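Local coordinates for protein putative oxidoreductase molybdopterin-binding subunit (Sulfolobus tokodaii, PDB 4ZOH) that binds a molybdopterin cofactor, pterin cytosine dinucleotide, and probably serves as the cofactor-bearing subunit of an oxidoreductase of the aldehyde oxidase and xanthine dehydrogenase family, at residues Asp12-Thr17 with Gln208-Gly213; Asp24-Pro29 with Thr180-Thr185. One frame throughout, in Å; residues are numbered along the deposited sequence.

Contact 1: residues Asp12-Thr17 with Gln208-Gly213; sequences DLRLIT and QPDVGG. With MCN (pterin cytosine dinucleotide), chain D.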
loop_
_atom_site.group_PDB
_atom_site.type_symbol
_atom_site.label_atom_id
_atom_site.label_comp_id
_atom_site.label_asym_id
_atom_site.label_seq_id
_atom_site.Cartn_x
_atom_site.Cartn_y
_atom_site.Cartn_z
ATOM N N ASP A 12 10.358 18.375 6.525
ATOM C CA ASP A 12 11.711 17.841 6.233
ATOM C C ASP A 12 12.003 16.456 6.772
ATOM O O ASP A 12 12.683 15.645 6.083
ATOM C CB ASP A 12 12.813 18.817 6.657
ATOM C CG ASP A 12 12.850 20.040 5.798
ATOM O OD1 ASP A 12 12.164 20.025 4.746
ATOM O OD2 ASP A 12 13.572 21.007 6.143
ATOM N N LEU A 13 11.432 16.144 7.943
ATOM C CA LEU A 13 11.879 14.943 8.672
ATOM C C LEU A 13 11.723 13.655 7.867
ATOM O O LEU A 13 12.676 12.863 7.762
ATOM C CB LEU A 13 11.234 14.807 10.076
ATOM C CG LEU A 13 11.696 13.559 10.883
ATOM C CD1 LEU A 13 13.195 13.625 11.162
ATOM C CD2 LEU A 13 10.952 13.360 12.216
ATOM N N ARG A 14 10.539 13.466 7.261
ATOM C CA ARG A 14 10.307 12.242 6.456
ATOM C C ARG A 14 11.265 12.154 5.291
ATOM O O ARG A 14 11.682 11.065 4.901
ATOM C CB ARG A 14 8.881 12.246 5.863
ATOM C CG ARG A 14 7.792 12.260 6.891
ATOM C CD ARG A 14 6.431 12.675 6.257
ATOM N NE ARG A 14 6.013 11.683 5.270
ATOM C CZ ARG A 14 5.943 11.893 3.952
ATOM N NH1 ARG A 14 6.211 13.113 3.394
ATOM N NH2 ARG A 14 5.569 10.852 3.190
ATOM N N LEU A 15 11.555 13.316 4.701
ATOM C CA LEU A 15 12.255 13.372 3.439
ATOM C C LEU A 15 13.771 13.270 3.592
ATOM O O LEU A 15 14.405 12.696 2.741
ATOM C CB LEU A 15 11.892 14.676 2.710
ATOM C CG LEU A 15 10.355 14.871 2.398
ATOM C CD1 LEU A 15 10.058 16.178 1.614
ATOM C CD2 LEU A 15 9.745 13.660 1.677
ATOM N N ILE A 16 14.334 13.808 4.681
ATOM C CA ILE A 16 15.794 13.718 4.900
ATOM C C ILE A 16 16.210 12.377 5.379
ATOM O O ILE A 16 17.382 12.041 5.289
ATOM C CB ILE A 16 16.292 14.793 5.878
ATOM C CG1 ILE A 16 15.643 14.606 7.313
ATOM C CG2 ILE A 16 16.011 16.119 5.206
ATOM C CD1 ILE A 16 15.856 15.788 8.252
ATOM N N THR A 17 15.236 11.608 5.849
ATOM C CA THR A 17 15.428 10.202 6.338
ATOM C C THR A 17 14.929 9.172 5.307
ATOM O O THR A 17 15.041 7.926 5.520
ATOM C CB THR A 17 14.723 9.969 7.705
ATOM O OG1 THR A 17 13.283 10.240 7.598
ATOM C CG2 THR A 17 15.325 10.899 8.836
ATOM N N GLN A 208 -2.636 12.359 -4.370
ATOM C CA GLN A 208 -1.334 12.940 -4.652
ATOM C C GLN A 208 -0.405 12.566 -3.501
ATOM O O GLN A 208 -0.558 13.099 -2.409
ATOM C CB GLN A 208 -1.449 14.437 -4.754
ATOM C CG GLN A 208 -0.137 15.209 -4.911
ATOM C CD GLN A 208 -0.363 16.714 -4.590
ATOM O OE1 GLN A 208 -1.095 17.043 -3.669
ATOM N NE2 GLN A 208 0.151 17.596 -5.445
ATOM N N PRO A 209 0.540 11.656 -3.731
ATOM C CA PRO A 209 1.508 11.226 -2.654
ATOM C C PRO A 209 2.633 12.306 -2.687
ATOM O O PRO A 209 2.393 13.406 -3.288
ATOM C CB PRO A 209 2.023 9.876 -3.185
ATOM C CG PRO A 209 2.057 10.093 -4.680
ATOM C CD PRO A 209 0.816 10.950 -5.007
ATOM N N ASP A 210 3.814 12.028 -2.152
ATOM C CA ASP A 210 4.896 13.020 -2.320
ATOM C C ASP A 210 5.167 13.205 -3.809
ATOM O O ASP A 210 5.243 12.233 -4.544
ATOM C CB ASP A 210 6.204 12.590 -1.545
ATOM C CG ASP A 210 5.949 12.489 -0.048
ATOM O OD1 ASP A 210 5.466 13.505 0.515
ATOM O OD2 ASP A 210 6.092 11.398 0.556
ATOM N N VAL A 211 5.382 14.450 -4.225
ATOM C CA VAL A 211 5.716 14.736 -5.588
ATOM C C VAL A 211 7.084 15.411 -5.692
ATOM O O VAL A 211 7.319 16.461 -5.075
ATOM C CB VAL A 211 4.581 15.661 -6.168
ATOM C CG1 VAL A 211 4.906 16.147 -7.607
ATOM C CG2 VAL A 211 3.253 14.907 -6.023
ATOM N N GLY A 212 7.962 14.852 -6.512
ATOM C CA GLY A 212 9.307 15.404 -6.680
ATOM C C GLY A 212 9.360 16.650 -7.567
ATOM O O GLY A 212 10.167 16.668 -8.526
ATOM N N GLY A 213 8.538 17.676 -7.273
ATOM C CA GLY A 213 8.489 18.918 -8.116
ATOM C C GLY A 213 7.642 18.722 -9.410
ATOM O O GLY A 213 7.263 17.561 -9.760
HETATM N N1 MCN D . 5.558 32.501 0.893
HETATM C C2 MCN D . 5.509 33.295 2.027
HETATM N N3 MCN D . 5.018 34.573 1.985
HETATM C C4 MCN D . 4.575 35.067 0.763
HETATM C C5 MCN D . 4.620 34.281 -0.387
HETATM C C6 MCN D . 5.095 32.970 -0.324
HETATM O O2 MCN D . 5.891 32.902 3.134
HETATM N N4 MCN D . 4.106 36.296 0.741
HETATM C "C1'" MCN D . 6.077 31.139 1.043
HETATM C C2D MCN D . 4.917 30.179 1.315
HETATM O "O2'" MCN D . 4.691 29.967 2.676
HETATM C "C3'" MCN D . 5.429 28.882 0.746
HETATM C C4D MCN D . 5.975 29.386 -0.524
HETATM O O4D MCN D . 6.634 30.677 -0.165
HETATM O "O3'" MCN D . 6.433 28.302 1.504
HETATM C "C5'" MCN D . 4.622 29.460 -1.206
HETATM O "O5'" MCN D . 4.673 30.161 -2.310
HETATM P PA MCN D . 3.346 30.660 -3.104
HETATM O O1A MCN D . 2.061 30.629 -2.436
HETATM O O2A MCN D . 3.923 31.941 -3.639
HETATM O O3A MCN D . 3.496 29.552 -4.367
HETATM P PB MCN D . 2.869 28.068 -4.267
HETATM O O1B MCN D . 1.432 28.150 -4.755
HETATM O O2B MCN D . 3.052 27.378 -2.987
HETATM O O3B MCN D . 3.776 27.372 -5.283
HETATM C C10 MCN D . 3.484 27.286 -6.705
HETATM C "C9'" MCN D . 4.686 27.696 -7.520
HETATM C "C8'" MCN D . 4.551 27.385 -8.915
HETATM S "S8'" MCN D . 3.158 27.966 -9.816
HETATM C "C7'" MCN D . 5.529 26.751 -9.620
HETATM S "S7'" MCN D . 5.448 26.484 -11.382
HETATM C "C6'" MCN D . 6.788 26.359 -9.015
HETATM C C7 MCN D . 7.012 27.140 -7.678
HETATM O "O9'" MCN D . 5.810 27.041 -6.941
HETATM N "N5'" MCN D . 6.927 24.913 -8.854
HETATM C C4A MCN D . 7.694 24.317 -7.833
HETATM N "N8'" MCN D . 8.119 26.511 -6.894
HETATM C C4B MCN D . 8.313 25.161 -6.867
HETATM N "N1'" MCN D . 9.093 24.676 -5.897
HETATM C "C2'" MCN D . 9.260 23.360 -5.799
HETATM N "N2'" MCN D . 10.018 22.912 -4.821
HETATM N "N3'" MCN D . 8.680 22.432 -6.727
HETATM C "C4'" MCN D . 7.885 22.914 -7.792
HETATM O "O4'" MCN D . 7.381 22.106 -8.625
#
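R14 and D210 approach from opposite directions and meet end-on. The two terminal nitrogens of the guanidinium each take one carboxylate oxygen. NH2 of R14 lies 2.7 Å from OD2 of D210 and uses the syn lone pair. NH1 of R14 reaches OD1 of D210 at 3.0 Å in a nearly straight bond (164°), also on the syn side but lifted out of the carboxylate plane. The carboxylate sits at the edge of the guanidinium, and the two planes are turned 37° apart. The R14 chain bends at chi3 (64°), which turns its terminal nitrogens to D210. L15 comes in beside the pair, its CD2 methyl 4.3 Å from CG of D210. This is a bidentate salt bridge between the N-terminal helix 12-16 and the loop after strand 204-207. That loop continues through an inverse gamma turn centred on G212 to G213, whose CA is 3.4 Å from O4' of the pterin cytosine dinucleotide. An alanine in place of R14 would remove both bonds and probably leave the D210 carboxylate without its charged mate and freer to turn. OD2 of D210 also accepts a bond from the backbone N of A21. Helix 12-16 also packs against the chain of another protein, L15 among the residues that touch it. The L15 side chain is about 8 Å from a bound iron-sulfur cluster of two irons and two sulfurs.

Contact 2: residues Asp24-Pro29 with Thr180-Thr185; sequences DDIELP and TFYSST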
loop_
_atom_site.group_PDB
_atom_site.type_symbol
_atom_site.label_atom_id
_atom_site.label_comp_id
_atom_site.label_asym_id
_atom_site.label_seq_id
_atom_site.Cartn_x
_atom_site.Cartn_y
_atom_site.Cartn_z
ATOM N N ASP A 24 6.192 6.093 -7.265
ATOM C CA ASP A 24 6.821 4.811 -7.579
ATOM C C ASP A 24 7.262 4.011 -6.350
ATOM O O ASP A 24 7.641 2.815 -6.474
ATOM C CB ASP A 24 7.990 4.961 -8.580
ATOM C CG ASP A 24 8.301 3.662 -9.293
ATOM O OD1 ASP A 24 7.331 2.880 -9.470
ATOM O OD2 ASP A 24 9.482 3.436 -9.730
ATOM N N ASP A 25 7.117 4.634 -5.165
ATOM C CA ASP A 25 7.366 3.942 -3.909
ATOM C C ASP A 25 6.134 3.164 -3.447
ATOM O O ASP A 25 6.160 2.566 -2.348
ATOM C CB ASP A 25 7.726 4.933 -2.795
ATOM C CG ASP A 25 8.899 5.850 -3.176
ATOM O OD1 ASP A 25 9.763 5.474 -3.986
ATOM O OD2 ASP A 25 8.857 6.969 -2.684
ATOM N N ILE A 26 5.036 3.269 -4.212
ATOM C CA ILE A 26 3.778 2.615 -3.848
ATOM C C ILE A 26 3.550 1.367 -4.663
ATOM O O ILE A 26 3.806 1.363 -5.846
ATOM C CB ILE A 26 2.550 3.545 -3.954
ATOM C CG1 ILE A 26 2.858 4.855 -3.208
ATOM C CG2 ILE A 26 1.354 2.835 -3.320
ATOM C CD1 ILE A 26 1.897 5.970 -3.542
ATOM N N GLU A 27 3.074 0.319 -4.000
ATOM C CA GLU A 27 2.813 -0.975 -4.621
ATOM C C GLU A 27 1.453 -1.492 -4.147
ATOM O O GLU A 27 1.082 -1.289 -3.007
ATOM C CB GLU A 27 3.866 -2.058 -4.238
ATOM C CG GLU A 27 5.255 -1.866 -4.806
ATOM C CD GLU A 27 5.274 -1.651 -6.304
ATOM O OE1 GLU A 27 4.374 -2.143 -7.004
ATOM O OE2 GLU A 27 6.203 -0.962 -6.792
ATOM N N LEU A 28 0.739 -2.199 -5.011
ATOM C CA LEU A 28 -0.427 -2.938 -4.578
ATOM C C LEU A 28 -0.248 -4.428 -5.007
ATOM O O LEU A 28 0.598 -4.736 -5.872
ATOM C CB LEU A 28 -1.642 -2.295 -5.240
ATOM C CG LEU A 28 -2.055 -0.978 -4.592
ATOM C CD1 LEU A 28 -3.011 -0.193 -5.506
ATOM C CD2 LEU A 28 -2.559 -1.105 -3.133
ATOM N N PRO A 29 -1.026 -5.355 -4.429
ATOM C CA PRO A 29 -0.894 -6.805 -4.790
ATOM C C PRO A 29 -1.163 -7.003 -6.299
ATOM O O PRO A 29 -2.113 -6.438 -6.818
ATOM C CB PRO A 29 -2.050 -7.465 -4.010
ATOM C CG PRO A 29 -2.406 -6.498 -2.898
ATOM C CD PRO A 29 -2.177 -5.126 -3.509
ATOM N N THR A 180 -9.295 3.861 -7.691
ATOM C CA THR A 180 -8.311 4.675 -6.888
ATOM C C THR A 180 -7.111 4.960 -7.783
ATOM O O THR A 180 -6.628 4.030 -8.410
ATOM C CB THR A 180 -7.914 3.958 -5.593
ATOM O OG1 THR A 180 -9.103 3.754 -4.822
ATOM C CG2 THR A 180 -6.954 4.783 -4.790
ATOM N N PHE A 181 -6.708 6.232 -7.891
ATOM C CA PHE A 181 -5.651 6.695 -8.837
ATOM C C PHE A 181 -4.599 7.526 -8.099
ATOM O O PHE A 181 -4.952 8.616 -7.572
ATOM C CB PHE A 181 -6.283 7.642 -9.915
ATOM C CG PHE A 181 -5.457 7.731 -11.199
ATOM C CD1 PHE A 181 -5.548 6.758 -12.180
ATOM C CD2 PHE A 181 -4.606 8.805 -11.440
ATOM C CE1 PHE A 181 -4.774 6.829 -13.360
ATOM C CE2 PHE A 181 -3.862 8.900 -12.618
ATOM C CZ PHE A 181 -3.948 7.917 -13.587
ATOM N N TYR A 182 -3.340 7.040 -8.030
ATOM C CA TYR A 182 -2.250 7.819 -7.400
ATOM C C TYR A 182 -1.479 8.451 -8.540
ATOM O O TYR A 182 -1.234 7.788 -9.525
ATOM C CB TYR A 182 -1.278 6.957 -6.620
ATOM C CG TYR A 182 -1.848 6.100 -5.512
ATOM C CD1 TYR A 182 -1.663 6.471 -4.158
ATOM C CD2 TYR A 182 -2.523 4.909 -5.804
ATOM C CE1 TYR A 182 -2.106 5.647 -3.140
ATOM C CE2 TYR A 182 -2.987 4.095 -4.783
ATOM C CZ TYR A 182 -2.774 4.484 -3.478
ATOM O OH TYR A 182 -3.271 3.699 -2.512
ATOM N N SER A 183 -1.056 9.688 -8.393
ATOM C CA SER A 183 -0.364 10.290 -9.489
ATOM C C SER A 183 0.573 11.366 -8.993
ATOM O O SER A 183 0.241 12.120 -8.022
ATOM C CB SER A 183 -1.370 10.921 -10.498
ATOM O OG SER A 183 -0.697 11.442 -11.662
ATOM N N SER A 184 1.674 11.494 -9.712
ATOM C CA SER A 184 2.596 12.580 -9.475
ATOM C C SER A 184 1.963 13.775 -10.156
ATOM O O SER A 184 2.191 14.041 -11.328
ATOM C CB SER A 184 4.017 12.256 -10.004
ATOM O OG SER A 184 4.912 13.325 -9.694
ATOM N N THR A 185 1.065 14.413 -9.451
ATOM C CA THR A 185 0.275 15.465 -10.062
ATOM C C THR A 185 0.356 16.728 -9.186
ATOM O O THR A 185 0.785 16.608 -8.021
ATOM C CB THR A 185 -1.209 15.021 -10.211
ATOM O OG1 THR A 185 -1.927 16.010 -10.932
ATOM C CG2 THR A 185 -1.881 14.795 -8.871
#
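The backbone O of I26 makes a weak hydrogen bond to NZ of K240, and the same ammonium forms salt bridges with OD1 of D24 and OE2 of E27. Three groups of the loop 24-29 thus gather round one lysine of strand 239-241. They probably help to set the loop in place beside the sheet. OD2 of D24 has its own salt bridge, to NH1 of R88. The loop directs I26 and L28 at the ring of Y182 on strand 179-183. I26 and Y182 cross at about a right angle. The CG2 methyl of I26 lies over one face of the ring. The longer branch of I26 ends beside the CD1-CE1 side of the ring: CD1 of I26 is 3.6 Å from CD1 of Y182 and 4.0 Å from CE1 of Y182. CG1 of I26 sits beside the backbone N and chi2 is extended (165°), which carries its CD1 methyl out to these two ring atoms. L28 is a looser neighbour. Its CD1 approaches CE2 of Y182 obliquely, at 4.3 Å. Both I26 and Y182 also touch L171 of strand 170-174, and I26 rests on P209 as well. Strand 179-183 lies in the mixed seven-stranded sheet that includes strands of the a/b hammerhead and of the cofactor-binding range. The contact therefore packs the loop leading into strand 32-38 against that sheet. No hydrogen bond crosses between the two segments. They are therefore held together by shape and apolar burial, methyl against ring, while the charged groups of the loop pair away from this contact, D25 with a basic side chain on the chain of another protein.

From the N terminus, helix 12-16 comes first and the loop 24-29, already within the hammerhead range, follows. The chain then runs on to strand 179-183, where contact 2 closes its loop. After helix 188-199 comes strand 204-207, and the loop after it closes contact 1. Contact 2 is therefore nested inside contact 1, and their centres are 14 Å apart. Their later segments meet directly: NE2 of Q208 is 2.8 Å from O of T185, a probable hydrogen bond, and V211 packs on S184 and T185. Together they tie the N-terminal helix and the following loop to strand 179-183 and to the loop after the outermost strand 204-207, which runs on to the cofactor pocket.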